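Local structure of putative glucoamylase (Bacteroides caccae ATCC 43185, 4QT9) at residues A76-I81 / A93-I98; I247-R252 / F285-N290; T256-L261 / H328-Q333. The protein probably hydrolyses glycosidic bonds of glucose polymers, as a putative glucoamylase with an alpha/alpha toroid fold. All blocks are in the same frame, centred on the assembly; numbering follows the deposited sequence.

In the fold
Following the chain from the N terminus, contact 1 closes first: residues 76-81 and 93-98 lie on successive helices, 67-83 and 88-104, folded back on each other through a short connection. Contacts 2 and 3 come much later, on the other side of the chain's centre, each centred about 34 Å from the centre of contact 1. Their segments alternate along the chain, so the loops they close cross: 247-252 returns to helix 284-301, while 256-261 returns to the loop 328-333 beyond that helix. The two contacts also touch, Leu249 CD1 lying 3.5 Å from Glu257 O. Together they tie a beta hairpin, a long helix and two irregular segments.

Contact 1 of 3, residues A76-I81 / A93-I98; sequences AILAGI and ARMERI
Ile77 and Arg94 mark the closest backbone approach, their CA atoms 8.8 Å apart, where two helical segments run nearly antiparallel. The axes make an angle of 161° between their N-to-C directions and come no closer than 11.5 Å, a wide spacing that long side chains have to bridge. Met95 and Ile77 share most of the bridging; Met95 is a selenomethionine whose chain bends at chi2 (-46°) and brings its terminal methyl up to the facing helix. There CE meets three branched side chains at once: Ile77 CG2 at 3.6 Å, Leu78 CD1 at 3.8 Å and Ile81 CD1, likewise at 3.8 Å. The approaches differ. Ile81 and Met95 point at each other tip to tip, Ile77 slides past Met95 in the opposite direction, and Leu78 crosses it at about a right angle. The other branch of Ile77 serves a second neighbour: its CD1 lies 3.8 Å from Arg94 NH1, approaching the guanidinium obliquely, and 4.3 Å from Ile98 CD1. The Arg94 chain is bent at chi2 and chi3, and its polar end is held outside the pair, with hydrogen bonds to Phe36 O and Trp37 O and a cation-pi contact with Trp37. The helix pair, consistent with an alpha/alpha toroid, packs against the end of helix 21-37 through Ile77 and Arg94, while Val148 of helix 135-152 touches both Leu78 and Met95, and helix 409-415 adjoins Leu78.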
# COMPACT_ATOMS: atom_id res chain seq x y z
N ALA A 76 -7.49 5.85 -4.22
CA ALA A 76 -7.10 7.12 -4.84
C ALA A 76 -8.25 7.65 -5.74
O ALA A 76 -8.55 8.84 -5.71
CB ALA A 76 -5.81 6.94 -5.63
N ILE A 77 -8.93 6.76 -6.48
CA ILE A 77 -10.04 7.15 -7.35
C ILE A 77 -11.25 7.60 -6.47
O ILE A 77 -11.88 8.62 -6.78
CB ILE A 77 -10.38 5.99 -8.31
CG1 ILE A 77 -9.27 5.84 -9.37
CG2 ILE A 77 -11.76 6.22 -8.98
CD1 ILE A 77 -9.32 4.52 -10.27
N LEU A 78 -11.50 6.89 -5.35
CA LEU A 78 -12.57 7.18 -4.38
C LEU A 78 -12.41 8.60 -3.79
O LEU A 78 -13.37 9.37 -3.75
CB LEU A 78 -12.54 6.12 -3.27
CG LEU A 78 -13.82 5.78 -2.52
CD1 LEU A 78 -14.89 5.24 -3.45
CD2 LEU A 78 -13.53 4.70 -1.53
N ALA A 79 -11.20 8.96 -3.40
CA ALA A 79 -10.87 10.29 -2.90
C ALA A 79 -11.14 11.36 -3.99
O ALA A 79 -11.65 12.44 -3.68
CB ALA A 79 -9.41 10.35 -2.46
N GLY A 80 -10.84 11.03 -5.25
CA GLY A 80 -11.06 11.91 -6.40
C GLY A 80 -12.53 12.16 -6.66
O GLY A 80 -12.95 13.30 -6.91
N ILE A 81 -13.34 11.10 -6.59
CA ILE A 81 -14.79 11.17 -6.74
C ILE A 81 -15.34 12.08 -5.63
O ILE A 81 -16.12 12.98 -5.92
CB ILE A 81 -15.44 9.75 -6.69
CG1 ILE A 81 -14.96 8.84 -7.84
CG2 ILE A 81 -16.97 9.82 -6.65
CD1 ILE A 81 -15.26 7.30 -7.58
N ALA A 93 -18.89 4.61 -13.39
CA ALA A 93 -18.55 3.89 -14.62
C ALA A 93 -17.15 3.22 -14.45
O ALA A 93 -16.99 2.06 -14.84
CB ALA A 93 -18.58 4.83 -15.82
N ARG A 94 -16.17 3.91 -13.79
CA ARG A 94 -14.85 3.31 -13.57
C ARG A 94 -14.91 2.14 -12.58
O ARG A 94 -14.31 1.10 -12.86
CB ARG A 94 -13.81 4.35 -13.11
CG ARG A 94 -12.43 3.78 -12.70
CD ARG A 94 -11.69 3.07 -13.84
NE ARG A 94 -11.36 4.03 -14.88
CZ ARG A 94 -10.22 4.70 -14.94
NH1 ARG A 94 -9.26 4.47 -14.06
NH2 ARG A 94 -10.02 5.59 -15.90
N MSE A 95 -15.63 2.29 -11.44
CA MSE A 95 -15.77 1.22 -10.43
C MSE A 95 -16.40 -0.02 -11.06
O MSE A 95 -15.93 -1.12 -10.80
CB MSE A 95 -16.59 1.67 -9.20
CG MSE A 95 -15.90 2.75 -8.36
SE MSE A 95 -13.97 2.43 -7.97
CE MSE A 95 -13.66 3.97 -6.83
N GLU A 96 -17.44 0.17 -11.91
CA GLU A 96 -18.14 -0.93 -12.60
C GLU A 96 -17.15 -1.69 -13.50
O GLU A 96 -17.10 -2.92 -13.45
CB GLU A 96 -19.34 -0.38 -13.39
CG GLU A 96 -19.78 -1.24 -14.58
CD GLU A 96 -20.44 -2.57 -14.28
OE1 GLU A 96 -21.35 -2.60 -13.42
OE2 GLU A 96 -20.09 -3.56 -14.95
N ARG A 97 -16.35 -0.94 -14.29
CA ARG A 97 -15.34 -1.52 -15.17
C ARG A 97 -14.34 -2.36 -14.33
O ARG A 97 -14.07 -3.50 -14.70
CB ARG A 97 -14.60 -0.40 -15.94
CG ARG A 97 -13.49 -0.92 -16.85
CD ARG A 97 -12.82 0.17 -17.70
NE ARG A 97 -13.75 0.76 -18.68
CZ ARG A 97 -14.10 0.20 -19.84
NH1 ARG A 97 -13.63 -1.00 -20.17
NH2 ARG A 97 -14.95 0.82 -20.65
N ILE A 98 -13.84 -1.80 -13.19
CA ILE A 98 -12.90 -2.51 -12.32
C ILE A 98 -13.53 -3.81 -11.75
O ILE A 98 -12.93 -4.88 -11.85
CB ILE A 98 -12.38 -1.59 -11.18
CG1 ILE A 98 -11.48 -0.43 -11.75
CG2 ILE A 98 -11.67 -2.43 -10.11
CD1 ILE A 98 -11.23 0.75 -10.72

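Contact 2 of 3, residues I247-R252 / F285-N290; sequences IELHLR and FHEMRN
The Glu287 carboxylate and the Asn290 amide are the flat groups that join helix 285-290 to strand 247-251. Leu251 CG lies on one face of the carboxylate, 3.8 Å from Glu287 OE2, and the weak bond from Leu251 N to OE2 (3.3 Å) comes from that same side of the plane. His250 N instead meets OE1 on its syn side at 2.8 Å, 17° out of the carboxylate plane, in a fairly straight bond. Leu249 CB lies beyond the OE2 end, at 3.7 Å. Two consecutive backbone N-H groups can thus address one carboxylate because His250 takes helical-region torsions (phi/psi -88/-31°) within the strand, which turns its N-H and that of Leu251 to the same side. Glu287 brings its acid group across by a bend at chi2, and OE2 also accepts a hydrogen bond from Tyr253 OH. With an alanine here, the N-H groups of His250 and Leu251 and the hydroxyl of Tyr253 would probably be left without their shared acceptor.

One helical turn on, Asn290 ND2 donates to Glu248 O at 2.8 Å. The donor lies in the carbonyl plane, although the oxygen is tilted from the amide's own plane. Ile247 CG2 covers that amide, sitting above it at 3.7 Å from Asn290 CG, and Leu249 CD2 slides past Asn290 CB at 3.8 Å. At the other end, Leu251 CD1 reaches Met288 CE, a selenomethionine methyl, at 4.2 Å. The strand pairs with 239-244, so these bonds hold an antiparallel beta hairpin across helix 284-301, in a protein whose fold is an alpha/alpha toroid.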
# COMPACT_ATOMS: atom_id res chain seq x y z
N ILE A 247 16.17 6.60 18.57
CA ILE A 247 14.71 6.56 18.65
C ILE A 247 14.27 5.15 19.02
O ILE A 247 14.80 4.17 18.50
CB ILE A 247 14.06 7.06 17.32
CG1 ILE A 247 14.46 8.53 17.05
CG2 ILE A 247 12.51 6.92 17.34
CD1 ILE A 247 14.55 8.93 15.64
N GLU A 248 13.32 5.07 19.93
CA GLU A 248 12.82 3.80 20.44
C GLU A 248 11.76 3.18 19.52
O GLU A 248 10.74 3.79 19.21
CB GLU A 248 12.26 4.03 21.87
CG GLU A 248 11.60 2.83 22.52
CD GLU A 248 12.54 1.74 23.00
OE1 GLU A 248 13.34 2.01 23.93
OE2 GLU A 248 12.44 0.61 22.48
N LEU A 249 12.03 1.93 19.08
CA LEU A 249 11.06 1.12 18.31
C LEU A 249 10.62 -0.07 19.21
O LEU A 249 11.45 -0.65 19.92
CB LEU A 249 11.62 0.65 16.97
CG LEU A 249 12.05 1.75 15.96
CD1 LEU A 249 12.72 1.13 14.78
CD2 LEU A 249 10.85 2.59 15.47
N HIS A 250 9.32 -0.36 19.22
CA HIS A 250 8.75 -1.40 20.10
C HIS A 250 8.76 -2.81 19.49
O HIS A 250 8.88 -3.79 20.23
CB HIS A 250 7.30 -1.02 20.46
CG HIS A 250 6.66 -1.92 21.46
ND1 HIS A 250 7.09 -1.97 22.77
CD2 HIS A 250 5.64 -2.79 21.30
CE1 HIS A 250 6.32 -2.87 23.36
NE2 HIS A 250 5.44 -3.40 22.51
N LEU A 251 8.62 -2.90 18.17
CA LEU A 251 8.47 -4.18 17.49
C LEU A 251 9.75 -4.75 16.91
O LEU A 251 10.70 -4.01 16.66
CB LEU A 251 7.44 -4.03 16.33
CG LEU A 251 6.07 -3.45 16.70
CD1 LEU A 251 5.23 -3.27 15.48
CD2 LEU A 251 5.34 -4.34 17.74
N ARG A 252 9.72 -6.08 16.65
CA ARG A 252 10.75 -6.81 15.93
C ARG A 252 10.45 -6.66 14.43
O ARG A 252 9.42 -7.14 13.97
CB ARG A 252 10.74 -8.30 16.35
CG ARG A 252 11.64 -9.16 15.44
CD ARG A 252 11.29 -10.63 15.46
NE ARG A 252 9.92 -10.93 15.04
CZ ARG A 252 9.35 -12.12 15.20
NH1 ARG A 252 10.03 -13.12 15.75
NH2 ARG A 252 8.09 -12.32 14.82
N PHE A 285 0.06 4.07 16.07
CA PHE A 285 0.37 5.43 15.60
C PHE A 285 1.80 5.88 16.00
O PHE A 285 2.55 6.39 15.16
CB PHE A 285 -0.65 6.47 16.13
CG PHE A 285 -0.40 7.86 15.59
CD1 PHE A 285 -0.88 8.24 14.35
CD2 PHE A 285 0.39 8.77 16.30
CE1 PHE A 285 -0.62 9.51 13.83
CE2 PHE A 285 0.67 10.03 15.78
CZ PHE A 285 0.15 10.40 14.56
N HIS A 286 2.14 5.70 17.30
CA HIS A 286 3.44 6.12 17.80
C HIS A 286 4.55 5.21 17.30
O HIS A 286 5.63 5.71 17.03
CB HIS A 286 3.42 6.24 19.33
CG HIS A 286 2.61 7.40 19.79
ND1 HIS A 286 1.33 7.24 20.27
CD2 HIS A 286 2.89 8.73 19.74
CE1 HIS A 286 0.89 8.46 20.55
NE2 HIS A 286 1.80 9.38 20.25
N GLU A 287 4.28 3.92 17.05
CA GLU A 287 5.29 3.02 16.49
C GLU A 287 5.68 3.45 15.08
O GLU A 287 6.87 3.58 14.78
CB GLU A 287 4.80 1.54 16.50
CG GLU A 287 5.84 0.55 15.99
CD GLU A 287 7.15 0.43 16.77
OE1 GLU A 287 7.25 0.95 17.90
OE2 GLU A 287 8.06 -0.26 16.25
N MSE A 288 4.68 3.74 14.25
CA MSE A 288 4.86 4.14 12.85
C MSE A 288 5.40 5.56 12.72
O MSE A 288 6.15 5.83 11.77
CB MSE A 288 3.55 3.96 12.06
CG MSE A 288 3.08 2.50 11.97
SE MSE A 288 4.53 1.11 11.80
CE MSE A 288 3.74 -0.22 13.09
N ARG A 289 5.05 6.44 13.68
CA ARG A 289 5.59 7.80 13.72
C ARG A 289 7.09 7.68 14.02
O ARG A 289 7.90 8.34 13.36
CB ARG A 289 4.86 8.66 14.77
CG ARG A 289 5.44 10.07 14.92
CD ARG A 289 4.71 10.89 15.97
NE ARG A 289 5.52 12.04 16.40
CZ ARG A 289 5.49 13.24 15.83
NH1 ARG A 289 4.71 13.47 14.78
NH2 ARG A 289 6.25 14.22 16.30
N ASN A 290 7.47 6.79 14.96
CA ASN A 290 8.88 6.59 15.32
C ASN A 290 9.67 5.98 14.18
O ASN A 290 10.81 6.37 13.99
CB ASN A 290 9.02 5.74 16.58
CG ASN A 290 8.86 6.58 17.80
OD1 ASN A 290 8.56 7.78 17.71
ND2 ASN A 290 9.09 5.99 18.95

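Contact 3 of 3, residues T256-L261 / H328-Q333; sequences TEAGPL and HSPNEQ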
# COMPACT_ATOMS: atom_id res chain seq x y z
N THR A 256 15.74 -6.83 9.96
CA THR A 256 16.25 -5.46 10.01
C THR A 256 15.98 -4.79 11.37
O THR A 256 15.12 -5.26 12.13
CB THR A 256 15.67 -4.64 8.84
OG1 THR A 256 16.20 -3.32 8.88
CG2 THR A 256 14.13 -4.59 8.83
N GLU A 257 16.74 -3.71 11.70
CA GLU A 257 16.50 -2.94 12.92
C GLU A 257 15.34 -1.96 12.66
O GLU A 257 14.66 -1.55 13.59
CB GLU A 257 17.77 -2.18 13.38
CG GLU A 257 18.81 -2.97 14.15
CD GLU A 257 19.72 -2.12 15.05
OE1 GLU A 257 20.78 -1.63 14.57
OE2 GLU A 257 19.29 -1.84 16.19
N ALA A 258 15.15 -1.54 11.40
CA ALA A 258 14.11 -0.58 10.96
C ALA A 258 13.86 -0.74 9.46
O ALA A 258 14.75 -0.51 8.64
CB ALA A 258 14.52 0.85 11.30
N GLY A 259 12.67 -1.17 9.11
CA GLY A 259 12.38 -1.43 7.71
C GLY A 259 12.22 -0.21 6.82
O GLY A 259 12.23 0.94 7.29
N PRO A 260 12.01 -0.47 5.50
CA PRO A 260 11.71 0.64 4.57
C PRO A 260 10.40 1.30 5.00
O PRO A 260 9.52 0.63 5.58
CB PRO A 260 11.61 -0.06 3.21
CG PRO A 260 11.29 -1.46 3.52
CD PRO A 260 11.95 -1.78 4.82
N LEU A 261 10.29 2.61 4.78
CA LEU A 261 9.16 3.38 5.30
C LEU A 261 7.77 2.90 4.83
O LEU A 261 6.82 3.08 5.58
CB LEU A 261 9.35 4.89 5.06
CG LEU A 261 8.65 5.83 6.07
CD1 LEU A 261 8.60 5.25 7.47
CD2 LEU A 261 9.28 7.20 6.08
N HIS A 328 15.39 0.20 -0.48
CA HIS A 328 16.10 1.23 0.30
C HIS A 328 15.51 1.32 1.68
O HIS A 328 14.29 1.26 1.82
CB HIS A 328 16.06 2.61 -0.35
CG HIS A 328 16.43 2.62 -1.80
ND1 HIS A 328 15.49 2.84 -2.78
CD2 HIS A 328 17.64 2.44 -2.38
CE1 HIS A 328 16.15 2.81 -3.93
NE2 HIS A 328 17.44 2.57 -3.74
N SER A 329 16.38 1.42 2.70
CA SER A 329 15.92 1.54 4.08
C SER A 329 16.96 2.40 4.86
O SER A 329 18.06 2.65 4.31
CB SER A 329 15.67 0.17 4.70
OG SER A 329 16.83 -0.38 5.30
N PRO A 330 16.63 2.90 6.10
CA PRO A 330 17.57 3.79 6.79
C PRO A 330 18.74 3.06 7.47
O PRO A 330 18.81 2.97 8.70
CB PRO A 330 16.67 4.53 7.79
CG PRO A 330 15.64 3.52 8.15
CD PRO A 330 15.37 2.76 6.88
N ASN A 331 19.68 2.56 6.65
CA ASN A 331 20.94 1.93 7.04
C ASN A 331 21.92 2.02 5.85
O ASN A 331 21.50 1.98 4.70
CB ASN A 331 20.75 0.49 7.55
CG ASN A 331 20.35 -0.51 6.50
OD1 ASN A 331 21.14 -0.88 5.63
ND2 ASN A 331 19.14 -1.02 6.60
N GLU A 332 23.22 2.07 6.15
CA GLU A 332 24.32 2.23 5.20
C GLU A 332 24.42 1.13 4.15
O GLU A 332 24.97 1.38 3.08
CB GLU A 332 25.66 2.37 5.95
CG GLU A 332 25.76 3.70 6.66
CD GLU A 332 27.13 4.01 7.24
OE1 GLU A 332 28.04 4.33 6.44
OE2 GLU A 332 27.27 3.99 8.48
N GLN A 333 23.88 -0.07 4.42
CA GLN A 333 23.90 -1.18 3.46
C GLN A 333 22.81 -1.02 2.37
O GLN A 333 23.04 -1.38 1.21
CB GLN A 333 23.72 -2.53 4.19
CG GLN A 333 24.97 -2.99 4.96
CD GLN A 333 25.36 -2.10 6.13
OE1 GLN A 333 24.54 -1.73 6.98
NE2 GLN A 333 26.64 -1.73 6.19
O HOH W 1 17.45 -0.31 8.74
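A bound water makes the polar link between Ala258 and Asn331, and the two loops otherwise meet through van der Waals contacts. The water donates to Ala258 O at 2.7 Å and accepts from Asn331 ND2 at 2.8 Å, so it joins a backbone carbonyl of one loop to a side-chain amide of the other. A tight turn lies beside each end of this bridge. In segment 256-261 an ST turn forms: Thr256 OG1 stands opposite its own backbone N (chi1 -178°), beside the carbonyl carbon, and accepts from Ala258 N at 3.3 Å. In segment 328-333 Pro330 is the centre of an inverse gamma turn, closed by the backbone bond from Asn331 N to Ser329 O at 2.8 Å. Asn331 follows directly on that turn, and Asn331 ND2 is also bonded to Asp334 OD2, a second partner that should limit rotation of the amide.

Both loops lack regular secondary structure, and their prolines supply much of the packing. The Pro330 ring presents CD to two successive carbonyls, and its CD lies 3.7 Å from Gly259 O. Its CG faces the methyl of Ala258. Behind it, Asn295 and Tyr298 of helix 284-301 touch the same ring, so the proline is wedged between helix 284-301 and the 256-261 loop. Further along, the backbones draw close where Pro260 passes Ser329, and Ser329 CB rests 3.8 Å from Pro260 N. Just beside it, Pro260 CB lies 3.3 Å from His328 O.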